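Local coordinates for hypothetical protein Atu2299 (Agrobacterium tumefaciens, PDB 2HLY) that is of unknown function but belongs to a family grouped with the clan CA (papain-like) peptidases, so a related fold is probable, at residues S39-F44 with S167-W172; F44-H49 with W97-M102; Y63-T68 with L113-K118; F88-E93 with R151-W156. One frame throughout, in Å; residues are numbered along the deposited sequence.

Interaction 1 (S39-F44 with S167-W172); sequences STFGAF and SVAANW
Phe44 and Phe41, one turn apart on helix 31-50, meet Ala170 and Ala169 of helix 160-172. The local axes pass 9.5 Å apart and cross at -46°, so the helices diverge quickly and the meeting stays small. Phe44 carries most of it. Its CA-CB bond already heads for the partner helix, and with CG anti to the backbone N (chi1 -175°) the ring continues on that course. From CG the CD2 side of the ring does the touching: CD2 lies 3.9 Å from Ala170 CB, and CE2, the next atom out, comes to 3.6 Å of the same methyl, which approaches the ring obliquely. CE2 also passes 4.3 Å from the backbone N of Ser167, a turn earlier on the partner helix, and the ring touches Ala166 there as well. Within its own helix, Gln48 CG lies over one face of the Phe44 ring, offset toward the rim. Phe41 is turned differently, with CG beside the backbone N (chi1 -74°), and leans its CD2 on Ala169 CB at 4.0 Å; Tyr37 meets this ring edge-to-face, and Ile20 of helix 10-24 packs on it. No hydrogen bond crosses the contact. The polar side chain of Asn171 turns back on its own helix, ND2 donating to Ser167 O (3.0 Å) from above the carbonyl plane. Ser167 O thus takes two donors, Asn171 ND2 and the i+4 backbone N of the same residue. The contact is helix-helix packing in which two phenylalanines of helix 31-50 lie on the alanine side of helix 160-172, in the helical part of a probably papain-like fold.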
loop_
_atom_site.group_PDB
_atom_site.type_symbol
_atom_site.label_atom_id
_atom_site.label_comp_id
_atom_site.label_asym_id
_atom_site.label_seq_id
_atom_site.Cartn_x
_atom_site.Cartn_y
_atom_site.Cartn_z
ATOM N N SER A 39 -1.487 -1.571 3.208
ATOM C CA SER A 39 -2.309 -0.515 3.802
ATOM C C SER A 39 -2.276 -0.486 5.318
ATOM O O SER A 39 -2.202 0.589 5.928
ATOM C CB SER A 39 -3.735 -0.617 3.296
ATOM O OG SER A 39 -3.735 -0.388 1.902
ATOM N N THR A 40 -2.333 -1.658 5.940
ATOM C CA THR A 40 -2.243 -1.699 7.419
ATOM C C THR A 40 -0.830 -1.414 7.937
ATOM O O THR A 40 -0.665 -0.643 8.902
ATOM C CB THR A 40 -2.776 -2.997 8.011
ATOM O OG1 THR A 40 -2.035 -4.094 7.488
ATOM C CG2 THR A 40 -4.267 -3.173 7.682
ATOM N N PHE A 41 0.195 -2.016 7.311
ATOM C CA PHE A 41 1.573 -1.730 7.744
ATOM C C PHE A 41 1.954 -0.270 7.443
ATOM O O PHE A 41 2.644 0.387 8.250
ATOM C CB PHE A 41 2.578 -2.677 7.079
ATOM C CG PHE A 41 2.570 -4.088 7.626
ATOM C CD1 PHE A 41 1.417 -4.672 8.150
ATOM C CD2 PHE A 41 3.741 -4.836 7.600
ATOM C CE1 PHE A 41 1.437 -5.991 8.642
ATOM C CE2 PHE A 41 3.762 -6.135 8.083
ATOM C CZ PHE A 41 2.598 -6.715 8.591
ATOM N N GLY A 42 1.536 0.234 6.275
ATOM C CA GLY A 42 1.756 1.650 5.939
ATOM C C GLY A 42 1.112 2.585 6.952
ATOM O O GLY A 42 1.751 3.514 7.460
ATOM N N ALA A 43 -0.154 2.326 7.264
ATOM C CA ALA A 43 -0.869 3.108 8.270
ATOM C C ALA A 43 -0.153 3.069 9.620
ATOM O O ALA A 43 -0.015 4.098 10.287
ATOM C CB ALA A 43 -2.294 2.616 8.400
ATOM N N PHE A 44 0.332 1.890 10.001
ATOM C CA PHE A 44 1.026 1.749 11.287
ATOM C C PHE A 44 2.300 2.587 11.305
ATOM O O PHE A 44 2.588 3.302 12.275
ATOM C CB PHE A 44 1.339 0.280 11.549
ATOM C CG PHE A 44 1.948 0.019 12.906
ATOM C CD1 PHE A 44 1.310 0.445 14.075
ATOM C CD2 PHE A 44 3.148 -0.682 13.009
ATOM C CE1 PHE A 44 1.892 0.194 15.338
ATOM C CE2 PHE A 44 3.724 -0.931 14.259
ATOM C CZ PHE A 44 3.098 -0.497 15.409
ATOM N N SER A 167 5.548 -4.837 13.719
ATOM C CA SER A 167 6.558 -4.308 14.629
ATOM C C SER A 167 7.899 -4.198 13.898
ATOM O O SER A 167 8.567 -3.166 13.963
ATOM C CB SER A 167 6.676 -5.197 15.869
ATOM O OG SER A 167 7.722 -4.751 16.726
ATOM N N VAL A 168 8.269 -5.252 13.172
ATOM C CA VAL A 168 9.532 -5.236 12.429
ATOM C C VAL A 168 9.541 -4.082 11.419
ATOM O O VAL A 168 10.529 -3.340 11.324
ATOM C CB VAL A 168 9.817 -6.595 11.735
ATOM C CG1 VAL A 168 11.056 -6.501 10.829
ATOM C CG2 VAL A 168 9.984 -7.697 12.795
ATOM N N ALA A 169 8.425 -3.925 10.705
ATOM C CA ALA A 169 8.273 -2.860 9.714
ATOM C C ALA A 169 8.502 -1.484 10.328
ATOM O O ALA A 169 9.270 -0.679 9.800
ATOM C CB ALA A 169 6.909 -2.917 9.058
ATOM N N ALA A 170 7.830 -1.215 11.448
ATOM C CA ALA A 170 7.950 0.100 12.093
ATOM C C ALA A 170 9.356 0.343 12.618
ATOM O O ALA A 170 9.823 1.478 12.696
ATOM C CB ALA A 170 6.933 0.245 13.208
ATOM N N ASN A 171 10.035 -0.729 12.990
ATOM C CA ASN A 171 11.379 -0.588 13.538
ATOM C C ASN A 171 12.492 -0.548 12.487
ATOM O O ASN A 171 13.576 0.004 12.747
ATOM C CB ASN A 171 11.587 -1.637 14.612
ATOM C CG ASN A 171 10.934 -1.222 15.914
ATOM O OD1 ASN A 171 11.365 -0.264 16.548
ATOM N ND2 ASN A 171 9.876 -1.908 16.296
ATOM N N TRP A 172 12.210 -1.089 11.304
ATOM C CA TRP A 172 13.132 -1.066 10.161
ATOM C C TRP A 172 13.123 0.321 9.495
ATOM O O TRP A 172 14.180 0.882 9.176
ATOM C CB TRP A 172 12.705 -2.100 9.125
ATOM C CG TRP A 172 13.819 -2.621 8.235
ATOM C CD1 TRP A 172 15.066 -2.070 8.024
ATOM C CD2 TRP A 172 13.748 -3.788 7.421
ATOM N NE1 TRP A 172 15.789 -2.870 7.145
ATOM C CE2 TRP A 172 14.995 -3.915 6.747
ATOM C CE3 TRP A 172 12.751 -4.755 7.199
ATOM C CZ2 TRP A 172 15.270 -4.980 5.881
ATOM C CZ3 TRP A 172 13.018 -5.807 6.329
ATOM C CH2 TRP A 172 14.274 -5.905 5.671
#

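Interaction 2 (F44-H49 with W97-M102)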
loop_
_atom_site.group_PDB
_atom_site.type_symbol
_atom_site.label_atom_id
_atom_site.label_comp_id
_atom_site.label_asym_id
_atom_site.label_seq_id
_atom_site.Cartn_x
_atom_site.Cartn_y
_atom_site.Cartn_z
ATOM N N PHE A 44 0.332 1.890 10.001
ATOM C CA PHE A 44 1.026 1.749 11.287
ATOM C C PHE A 44 2.300 2.587 11.305
ATOM O O PHE A 44 2.588 3.302 12.275
ATOM C CB PHE A 44 1.339 0.280 11.549
ATOM C CG PHE A 44 1.948 0.019 12.906
ATOM C CD1 PHE A 44 1.310 0.445 14.075
ATOM C CD2 PHE A 44 3.148 -0.682 13.009
ATOM C CE1 PHE A 44 1.892 0.194 15.338
ATOM C CE2 PHE A 44 3.724 -0.931 14.259
ATOM C CZ PHE A 44 3.098 -0.497 15.409
ATOM N N ILE A 45 3.063 2.512 10.220
ATOM C CA ILE A 45 4.281 3.292 10.119
ATOM C C ILE A 45 3.956 4.796 10.169
ATOM O O ILE A 45 4.637 5.574 10.852
ATOM C CB ILE A 45 5.059 2.920 8.840
ATOM C CG1 ILE A 45 5.624 1.505 8.994
ATOM C CG2 ILE A 45 6.139 3.977 8.534
ATOM C CD1 ILE A 45 6.194 0.876 7.677
ATOM N N LEU A 46 2.896 5.214 9.478
ATOM C CA LEU A 46 2.513 6.622 9.535
ATOM C C LEU A 46 2.123 7.061 10.944
ATOM O O LEU A 46 2.510 8.141 11.389
ATOM C CB LEU A 46 1.377 6.917 8.561
ATOM C CG LEU A 46 1.751 6.802 7.086
ATOM C CD1 LEU A 46 0.483 6.974 6.255
ATOM C CD2 LEU A 46 2.810 7.838 6.700
ATOM N N GLN A 47 1.335 6.233 11.622
ATOM C CA GLN A 47 0.952 6.515 13.005
ATOM C C GLN A 47 2.189 6.664 13.892
ATOM O O GLN A 47 2.300 7.621 14.665
ATOM C CB GLN A 47 0.088 5.389 13.536
ATOM C CG GLN A 47 -1.307 5.404 12.957
ATOM C CD GLN A 47 -2.019 4.087 13.178
ATOM O OE1 GLN A 47 -1.612 3.272 14.021
ATOM N NE2 GLN A 47 -3.081 3.864 12.422
ATOM N N GLN A 48 3.118 5.722 13.763
ATOM C CA GLN A 48 4.272 5.633 14.669
ATOM C C GLN A 48 5.364 6.656 14.391
ATOM O O GLN A 48 5.998 7.155 15.332
ATOM C CB GLN A 48 4.861 4.210 14.649
ATOM C CG GLN A 48 3.972 3.162 15.287
ATOM C CD GLN A 48 3.811 3.396 16.776
ATOM O OE1 GLN A 48 4.774 3.719 17.464
ATOM N NE2 GLN A 48 2.579 3.265 17.274
ATOM N N HIS A 49 5.592 6.963 13.113
ATOM C CA HIS A 49 6.677 7.875 12.709
ATOM C C HIS A 49 6.271 9.300 12.350
ATOM O O HIS A 49 7.116 10.208 12.412
ATOM C CB HIS A 49 7.442 7.279 11.534
ATOM C CG HIS A 49 8.277 6.102 11.906
ATOM N ND1 HIS A 49 9.616 6.211 12.208
ATOM C CD2 HIS A 49 7.960 4.793 12.038
ATOM C CE1 HIS A 49 10.098 5.008 12.477
ATOM N NE2 HIS A 49 9.111 4.133 12.386
ATOM N N TRP A 97 -4.801 12.811 3.080
ATOM C CA TRP A 97 -4.112 12.214 1.933
ATOM C C TRP A 97 -4.599 10.803 1.649
ATOM O O TRP A 97 -4.827 10.026 2.583
ATOM C CB TRP A 97 -2.576 12.166 2.160
ATOM C CG TRP A 97 -1.979 13.519 2.177
ATOM C CD1 TRP A 97 -1.849 14.352 3.263
ATOM C CD2 TRP A 97 -1.516 14.258 1.045
ATOM N NE1 TRP A 97 -1.285 15.552 2.868
ATOM C CE2 TRP A 97 -1.087 15.523 1.511
ATOM C CE3 TRP A 97 -1.399 13.966 -0.315
ATOM C CZ2 TRP A 97 -0.560 16.501 0.650
ATOM C CZ3 TRP A 97 -0.879 14.947 -1.168
ATOM C CH2 TRP A 97 -0.464 16.191 -0.675
ATOM N N ALA A 98 -4.751 10.494 0.366
ATOM C CA ALA A 98 -4.916 9.108 -0.101
ATOM C C ALA A 98 -3.522 8.609 -0.446
ATOM O O ALA A 98 -2.815 9.206 -1.285
ATOM C CB ALA A 98 -5.792 9.068 -1.341
ATOM N N ILE A 99 -3.119 7.520 0.206
ATOM C CA ILE A 99 -1.828 6.926 -0.055
ATOM C C ILE A 99 -2.018 5.443 -0.352
ATOM O O ILE A 99 -2.671 4.727 0.412
ATOM C CB ILE A 99 -0.860 7.116 1.135
ATOM C CG1 ILE A 99 -0.811 8.604 1.522
ATOM C CG2 ILE A 99 0.535 6.647 0.731
ATOM C CD1 ILE A 99 -0.015 8.935 2.756
ATOM N N ASP A 100 -1.458 4.997 -1.473
ATOM C CA ASP A 100 -1.511 3.575 -1.794
ATOM C C ASP A 100 -0.076 3.081 -1.849
ATOM O O ASP A 100 0.613 3.243 -2.862
ATOM C CB ASP A 100 -2.251 3.332 -3.117
ATOM C CG ASP A 100 -2.585 1.877 -3.330
ATOM O OD1 ASP A 100 -1.842 1.013 -2.800
ATOM O OD2 ASP A 100 -3.607 1.597 -4.007
ATOM N N PHE A 101 0.383 2.494 -0.749
ATOM C CA PHE A 101 1.773 2.026 -0.693
ATOM C C PHE A 101 2.049 0.838 -1.614
ATOM O O PHE A 101 3.212 0.496 -1.808
ATOM C CB PHE A 101 2.172 1.662 0.742
ATOM C CG PHE A 101 2.274 2.842 1.642
ATOM C CD1 PHE A 101 3.360 3.695 1.544
ATOM C CD2 PHE A 101 1.304 3.082 2.618
ATOM C CE1 PHE A 101 3.462 4.811 2.395
ATOM C CE2 PHE A 101 1.411 4.192 3.471
ATOM C CZ PHE A 101 2.502 5.038 3.368
ATOM N N MET A 102 0.997 0.209 -2.153
ATOM C CA MET A 102 1.177 -0.909 -3.068
ATOM C C MET A 102 1.506 -0.437 -4.483
ATOM O O MET A 102 1.879 -1.246 -5.322
ATOM C CB MET A 102 -0.085 -1.791 -3.117
ATOM C CG MET A 102 0.140 -3.113 -3.831
ATOM S SD MET A 102 -1.354 -4.092 -3.696
ATOM C CE MET A 102 -1.060 -5.327 -4.988
#
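The Phe101 ring has Ile99 CG2 over the centre of one face, 3.6 Å above the plane, and Leu46 CD1 at its edge, near the ring plane. Tyr13 also meets this ring, the two planes inclined at about 25°. This is helix-on-sheet packing, in which the long helix 31-50 lies against strand 97-100 of the four-stranded antiparallel sheet and the residues that follow it. A single methyl does nearly all the touching from the helix. Leu46 CD1 is 4.0 Å from Phe101 CZ, with Leu46 CG close behind, and it meets Ile99 CD1 tip to tip, also at 4.0 Å. Leu46 holds CG anti to the carbonyl carbon (chi1 -67°), which carries the isobutyl group out toward the strand; Ile99 extends its CG1-CD1 arm to meet it and leaves CG2 for the Phe101 face. All three side chains are buried, and Ile8 adds a further apolar neighbour to both Leu46 and Phe101. At Asp100 an Asx turn forms: Met102 N donates to Asp100 OD1 at 3.0 Å, reaching it on the anti side, 21° out of the carboxylate plane.

Interaction 3 (Y63-T68 with L113-K118)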
loop_
_atom_site.group_PDB
_atom_site.type_symbol
_atom_site.label_atom_id
_atom_site.label_comp_id
_atom_site.label_asym_id
_atom_site.label_seq_id
_atom_site.Cartn_x
_atom_site.Cartn_y
_atom_site.Cartn_z
ATOM N N TYR A 63 -7.740 3.582 -10.783
ATOM C CA TYR A 63 -6.709 4.586 -11.021
ATOM C C TYR A 63 -6.500 4.764 -12.510
ATOM O O TYR A 63 -6.517 3.777 -13.251
ATOM C CB TYR A 63 -5.374 4.081 -10.481
ATOM C CG TYR A 63 -5.319 3.908 -8.994
ATOM C CD1 TYR A 63 -5.103 5.021 -8.173
ATOM C CD2 TYR A 63 -5.428 2.635 -8.406
ATOM C CE1 TYR A 63 -5.032 4.883 -6.788
ATOM C CE2 TYR A 63 -5.361 2.489 -7.009
ATOM C CZ TYR A 63 -5.156 3.621 -6.219
ATOM O OH TYR A 63 -5.072 3.518 -4.845
ATOM N N ASN A 64 -6.279 6.000 -12.950
ATOM C CA ASN A 64 -5.742 6.193 -14.285
ATOM C C ASN A 64 -4.235 6.318 -14.129
ATOM O O ASN A 64 -3.754 7.270 -13.525
ATOM C CB ASN A 64 -6.322 7.448 -14.953
ATOM C CG ASN A 64 -5.685 7.719 -16.312
ATOM O OD1 ASN A 64 -4.488 7.463 -16.513
ATOM N ND2 ASN A 64 -6.476 8.229 -17.253
ATOM N N LEU A 65 -3.503 5.330 -14.635
ATOM C CA LEU A 65 -2.054 5.341 -14.536
ATOM C C LEU A 65 -1.458 5.515 -15.925
ATOM O O LEU A 65 -1.331 4.552 -16.682
ATOM C CB LEU A 65 -1.557 4.067 -13.846
ATOM C CG LEU A 65 -2.166 3.791 -12.453
ATOM C CD1 LEU A 65 -1.745 2.409 -11.966
ATOM C CD2 LEU A 65 -1.857 4.882 -11.423
ATOM N N GLY A 66 -1.126 6.757 -16.254
ATOM C CA GLY A 66 -0.478 7.071 -17.529
ATOM C C GLY A 66 -1.329 6.754 -18.745
ATOM O O GLY A 66 -0.795 6.422 -19.811
ATOM N N GLY A 67 -2.650 6.842 -18.580
ATOM C CA GLY A 67 -3.583 6.622 -19.692
ATOM C C GLY A 67 -4.309 5.290 -19.668
ATOM O O GLY A 67 -5.274 5.097 -20.417
ATOM N N THR A 68 -3.853 4.368 -18.822
ATOM C CA THR A 68 -4.520 3.082 -18.664
ATOM C C THR A 68 -5.231 3.068 -17.322
ATOM O O THR A 68 -4.655 3.487 -16.315
ATOM C CB THR A 68 -3.521 1.897 -18.709
ATOM O OG1 THR A 68 -2.527 2.072 -17.703
ATOM C CG2 THR A 68 -2.816 1.848 -20.060
ATOM N N LEU A 113 -1.136 -3.825 -19.953
ATOM C CA LEU A 113 -1.252 -2.450 -19.467
ATOM C C LEU A 113 0.113 -1.808 -19.229
ATOM O O LEU A 113 0.220 -0.585 -19.249
ATOM C CB LEU A 113 -2.103 -2.371 -18.186
ATOM C CG LEU A 113 -3.543 -2.916 -18.158
ATOM C CD1 LEU A 113 -4.149 -2.757 -16.767
ATOM C CD2 LEU A 113 -4.438 -2.260 -19.193
ATOM N N ALA A 114 1.137 -2.626 -18.983
ATOM C CA ALA A 114 2.519 -2.143 -18.856
ATOM C C ALA A 114 2.552 -0.963 -17.887
ATOM O O ALA A 114 2.969 0.143 -18.241
ATOM C CB ALA A 114 3.078 -1.731 -20.222
ATOM N N VAL A 115 2.050 -1.201 -16.683
ATOM C CA VAL A 115 1.983 -0.149 -15.679
ATOM C C VAL A 115 3.355 0.061 -15.049
ATOM O O VAL A 115 3.938 -0.893 -14.522
ATOM C CB VAL A 115 0.937 -0.484 -14.590
ATOM C CG1 VAL A 115 0.922 0.597 -13.508
ATOM C CG2 VAL A 115 -0.426 -0.632 -15.225
ATOM N N PRO A 116 3.878 1.305 -15.115
ATOM C CA PRO A 116 5.124 1.706 -14.454
ATOM C C PRO A 116 4.979 1.670 -12.936
ATOM O O PRO A 116 3.857 1.712 -12.421
ATOM C CB PRO A 116 5.304 3.169 -14.888
ATOM C CG PRO A 116 4.418 3.361 -16.048
ATOM C CD PRO A 116 3.283 2.420 -15.872
ATOM N N ALA A 117 6.106 1.576 -12.241
ATOM C CA ALA A 117 6.119 1.641 -10.777
ATOM C C ALA A 117 6.357 3.087 -10.347
ATOM O O ALA A 117 7.446 3.633 -10.571
ATOM C CB ALA A 117 7.208 0.727 -10.225
ATOM N N LYS A 118 5.344 3.718 -9.749
ATOM C CA LYS A 118 5.472 5.092 -9.264
ATOM C C LYS A 118 4.749 5.268 -7.923
ATOM O O LYS A 118 3.927 4.440 -7.540
ATOM C CB LYS A 118 4.912 6.116 -10.270
ATOM C CG LYS A 118 5.505 6.077 -11.675
ATOM C CD LYS A 118 4.940 7.217 -12.512
ATOM C CE LYS A 118 5.358 7.117 -13.965
ATOM N NZ LYS A 118 4.962 8.340 -14.717
HETATM O O HOH W 1 0.167 2.527 -18.706
#
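Leu65 and Thr68 close a type I' beta turn and both face residues 113-118, an irregular length of chain, with Leu65 nearest Val115 and Thr68 nearest Leu113. The turn makes a tight two-residue beta-hairpin of strands 60-65 and 68-72: Leu65 N donates to Thr68 O at 2.7 Å, and the return bond, Thr68 N to Leu65 O, is weak. Gly66 and Gly67 occupy the corner with positive phi (63° and 105°). Asn64 braces it from the strand side in an Asx motif, its OD1 accepting from Gly67 N at 2.8 Å. Across the contact the closest meeting is apolar: Leu65 CD1 reaches Val115 CG1 at 3.6 Å, the two side chains crossing obliquely. Leu65 is also packed on Phe106 and on the C-terminal Trp207, so the hairpin end is gathered in by several loops. Thr68 sets its CB 4.3 Å from Leu113 CD2. Its CG2 is anti to the carbonyl carbon and approaches Leu113 O, while a chi1 of 57° turns OG1 to a water that bridges the segments. No direct hydrogen bond joins them; that water donates to Thr68 OG1 at 2.9 Å and to Leu113 O at 3.2 Å.

Interaction 4 (F88-E93 with R151-W156)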
loop_
_atom_site.group_PDB
_atom_site.type_symbol
_atom_site.label_atom_id
_atom_site.label_comp_id
_atom_site.label_asym_id
_atom_site.label_seq_id
_atom_site.Cartn_x
_atom_site.Cartn_y
_atom_site.Cartn_z
ATOM N N PHE A 88 -10.673 -7.189 -4.580
ATOM C CA PHE A 88 -10.800 -6.277 -3.440
ATOM C C PHE A 88 -9.471 -5.542 -3.244
ATOM O O PHE A 88 -8.399 -6.132 -3.404
ATOM C CB PHE A 88 -11.130 -7.063 -2.181
ATOM C CG PHE A 88 -11.560 -6.204 -1.037
ATOM C CD1 PHE A 88 -12.874 -5.766 -0.966
ATOM C CD2 PHE A 88 -10.663 -5.842 -0.039
ATOM C CE1 PHE A 88 -13.297 -4.973 0.082
ATOM C CE2 PHE A 88 -11.087 -5.037 1.025
ATOM C CZ PHE A 88 -12.402 -4.602 1.064
ATOM N N HIS A 89 -9.546 -4.258 -2.904
ATOM C CA HIS A 89 -8.333 -3.461 -2.741
ATOM C C HIS A 89 -8.397 -2.536 -1.531
ATOM O O HIS A 89 -9.462 -2.012 -1.214
ATOM C CB HIS A 89 -8.071 -2.651 -4.009
ATOM C CG HIS A 89 -6.710 -2.037 -4.059
ATOM N ND1 HIS A 89 -5.572 -2.790 -4.256
ATOM C CD2 HIS A 89 -6.301 -0.752 -3.936
ATOM C CE1 HIS A 89 -4.516 -1.991 -4.258
ATOM N NE2 HIS A 89 -4.933 -0.750 -4.069
ATOM N N CYS A 90 -7.259 -2.368 -0.848
ATOM C CA CYS A 90 -7.159 -1.474 0.309
ATOM C C CYS A 90 -6.211 -0.329 0.018
ATOM O O CYS A 90 -5.275 -0.483 -0.783
ATOM C CB CYS A 90 -6.613 -2.225 1.522
ATOM S SG CYS A 90 -7.714 -3.504 2.119
ATOM N N TRP A 91 -6.423 0.775 0.716
ATOM C CA TRP A 91 -5.547 1.958 0.626
ATOM C C TRP A 91 -5.466 2.598 2.019
ATOM O O TRP A 91 -6.044 2.079 2.982
ATOM C CB TRP A 91 -6.100 2.945 -0.397
ATOM C CG TRP A 91 -7.471 3.424 -0.076
ATOM C CD1 TRP A 91 -7.815 4.535 0.637
ATOM C CD2 TRP A 91 -8.704 2.799 -0.466
ATOM N NE1 TRP A 91 -9.180 4.645 0.718
ATOM C CE2 TRP A 91 -9.752 3.589 0.054
ATOM C CE3 TRP A 91 -9.018 1.658 -1.212
ATOM C CZ2 TRP A 91 -11.100 3.271 -0.146
ATOM C CZ3 TRP A 91 -10.360 1.331 -1.403
ATOM C CH2 TRP A 91 -11.384 2.144 -0.884
ATOM N N VAL A 92 -4.757 3.724 2.130
ATOM C CA VAL A 92 -4.658 4.430 3.406
ATOM C C VAL A 92 -5.209 5.835 3.231
ATOM O O VAL A 92 -4.994 6.461 2.188
ATOM C CB VAL A 92 -3.190 4.514 3.878
ATOM C CG1 VAL A 92 -3.092 5.291 5.185
ATOM C CG2 VAL A 92 -2.657 3.116 4.092
ATOM N N GLU A 93 -5.944 6.305 4.245
ATOM C CA GLU A 93 -6.380 7.692 4.316
ATOM C C GLU A 93 -5.723 8.288 5.549
ATOM O O GLU A 93 -5.905 7.787 6.656
ATOM C CB GLU A 93 -7.899 7.754 4.390
ATOM C CG GLU A 93 -8.511 7.179 3.117
ATOM C CD GLU A 93 -9.998 7.403 2.991
ATOM O OE1 GLU A 93 -10.593 8.046 3.893
ATOM O OE2 GLU A 93 -10.555 6.913 1.983
ATOM N N ARG A 151 -14.874 -7.725 7.403
ATOM C CA ARG A 151 -14.868 -9.174 7.236
ATOM C C ARG A 151 -13.535 -9.697 6.700
ATOM O O ARG A 151 -13.072 -10.749 7.124
ATOM C CB ARG A 151 -16.046 -9.639 6.375
ATOM C CG ARG A 151 -17.402 -9.417 7.062
ATOM C CD ARG A 151 -18.567 -9.960 6.227
ATOM N NE ARG A 151 -19.855 -9.922 6.941
ATOM C CZ ARG A 151 -20.891 -9.144 6.615
ATOM N NH1 ARG A 151 -20.815 -8.309 5.576
ATOM N NH2 ARG A 151 -22.026 -9.191 7.322
ATOM N N ARG A 152 -12.919 -8.963 5.765
ATOM C CA ARG A 152 -11.646 -9.394 5.198
ATOM C C ARG A 152 -10.563 -9.508 6.264
ATOM O O ARG A 152 -9.708 -10.394 6.198
ATOM C CB ARG A 152 -11.191 -8.426 4.108
ATOM C CG ARG A 152 -12.027 -8.488 2.859
ATOM C CD ARG A 152 -11.286 -9.170 1.773
ATOM N NE ARG A 152 -12.145 -9.355 0.615
ATOM C CZ ARG A 152 -11.758 -9.945 -0.503
ATOM N NH1 ARG A 152 -10.513 -10.398 -0.621
ATOM N NH2 ARG A 152 -12.625 -10.075 -1.502
ATOM N N PHE A 153 -10.613 -8.606 7.240
ATOM C CA PHE A 153 -9.616 -8.539 8.317
ATOM C C PHE A 153 -9.996 -9.330 9.569
ATOM O O PHE A 153 -9.241 -9.352 10.556
ATOM C CB PHE A 153 -9.390 -7.075 8.685
ATOM C CG PHE A 153 -8.513 -6.334 7.715
ATOM C CD1 PHE A 153 -7.144 -6.511 7.732
ATOM C CD2 PHE A 153 -9.062 -5.449 6.787
ATOM C CE1 PHE A 153 -6.335 -5.820 6.832
ATOM C CE2 PHE A 153 -8.250 -4.750 5.882
ATOM C CZ PHE A 153 -6.887 -4.937 5.920
ATOM N N ALA A 154 -11.146 -10.001 9.523
ATOM C CA ALA A 154 -11.747 -10.587 10.733
ATOM C C ALA A 154 -10.828 -11.541 11.501
ATOM O O ALA A 154 -10.895 -11.593 12.734
ATOM C CB ALA A 154 -13.080 -11.270 10.402
ATOM N N ASP A 155 -9.966 -12.262 10.789
ATOM C CA ASP A 155 -9.122 -13.286 11.430
ATOM C C ASP A 155 -7.700 -12.804 11.701
ATOM O O ASP A 155 -6.880 -13.553 12.245
ATOM C CB ASP A 155 -9.076 -14.565 10.579
ATOM C CG ASP A 155 -10.424 -15.278 10.501
ATOM O OD1 ASP A 155 -11.222 -15.167 11.461
ATOM O OD2 ASP A 155 -10.687 -15.945 9.473
ATOM N N TRP A 156 -7.404 -11.563 11.319
ATOM C CA TRP A 156 -6.041 -11.038 11.453
ATOM C C TRP A 156 -5.534 -10.950 12.893
ATOM O O TRP A 156 -4.351 -11.207 13.142
ATOM C CB TRP A 156 -5.909 -9.688 10.745
ATOM C CG TRP A 156 -5.551 -9.839 9.300
ATOM C CD1 TRP A 156 -6.037 -10.772 8.426
ATOM C CD2 TRP A 156 -4.623 -9.035 8.553
ATOM N NE1 TRP A 156 -5.472 -10.600 7.179
ATOM C CE2 TRP A 156 -4.597 -9.542 7.235
ATOM C CE3 TRP A 156 -3.815 -7.934 8.871
ATOM C CZ2 TRP A 156 -3.779 -8.991 6.231
ATOM C CZ3 TRP A 156 -3.000 -7.391 7.874
ATOM C CH2 TRP A 156 -2.996 -7.918 6.574
#
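Phe88 and Arg152 make the main meeting. Ring and guanidinium lie face against face, their planes only 10° apart, and the side chains slide past each other in opposite directions, offset so that Phe88 CB, not the ring centre, is over the guanidinium. Arg152 NE lies 3.6 Å above the Phe88 ring plane, toward the rim, while Phe88 CB comes to 3.4 Å from Arg152 CZ. The aliphatic part of the arginine adds a CH-pi contact, CG standing 4.2 Å from the centroid of the Phe88 ring and 17° off its normal. A bend at chi2 (-106°) lays the arginine chain along the ring in this way, and Arg152 NH2 donates to Gly85 O, a bond that fixes the far end of the side chain. The second contact is sulfur-aromatic. Cys90 SG approaches the Phe153 ring obliquely, 4.0 Å from Phe153 CE2. No hydrogen bond crosses between the segments; within the strand segment Trp91 NE1 donates almost straight to Glu93 OE2 (2.9 Å), and the other carboxylate oxygen of Glu93 forms a salt bridge with Lys57. The contact thus sets the end of helix 146-152 and the residues that follow it beside strand 89-94, which runs between strands 54-58 and 97-100, while helix 31-50 adjoins both sides through Ser39 on Cys90 and through Met36 and Thr40 on Phe153.

How the interactions relate
Interactions 1 and 2 share Phe44; their centres are about 8 Å apart, and both use helix 31-50. His49 NE2 to Ala170 O, at 2.8 Å, probably adds a hydrogen bond between them. Interactions 2 and 4 use neighbouring strands, bonded by Val92 N to Ile99 O (2.9 Å). Between these strands His89 NE2 meets Asp100 OD2 at 2.7 Å, and His89 also touches Ser35 of helix 31-50. The hydrogen-bonded pair of His89 and Asp100 near the start of that helix is reminiscent of papain-like sites, though no activity is established. A weak bond from Tyr63 OH to Asp100 OD2 ties in interaction 3, whose centre lies about 26 Å from that of interaction 1.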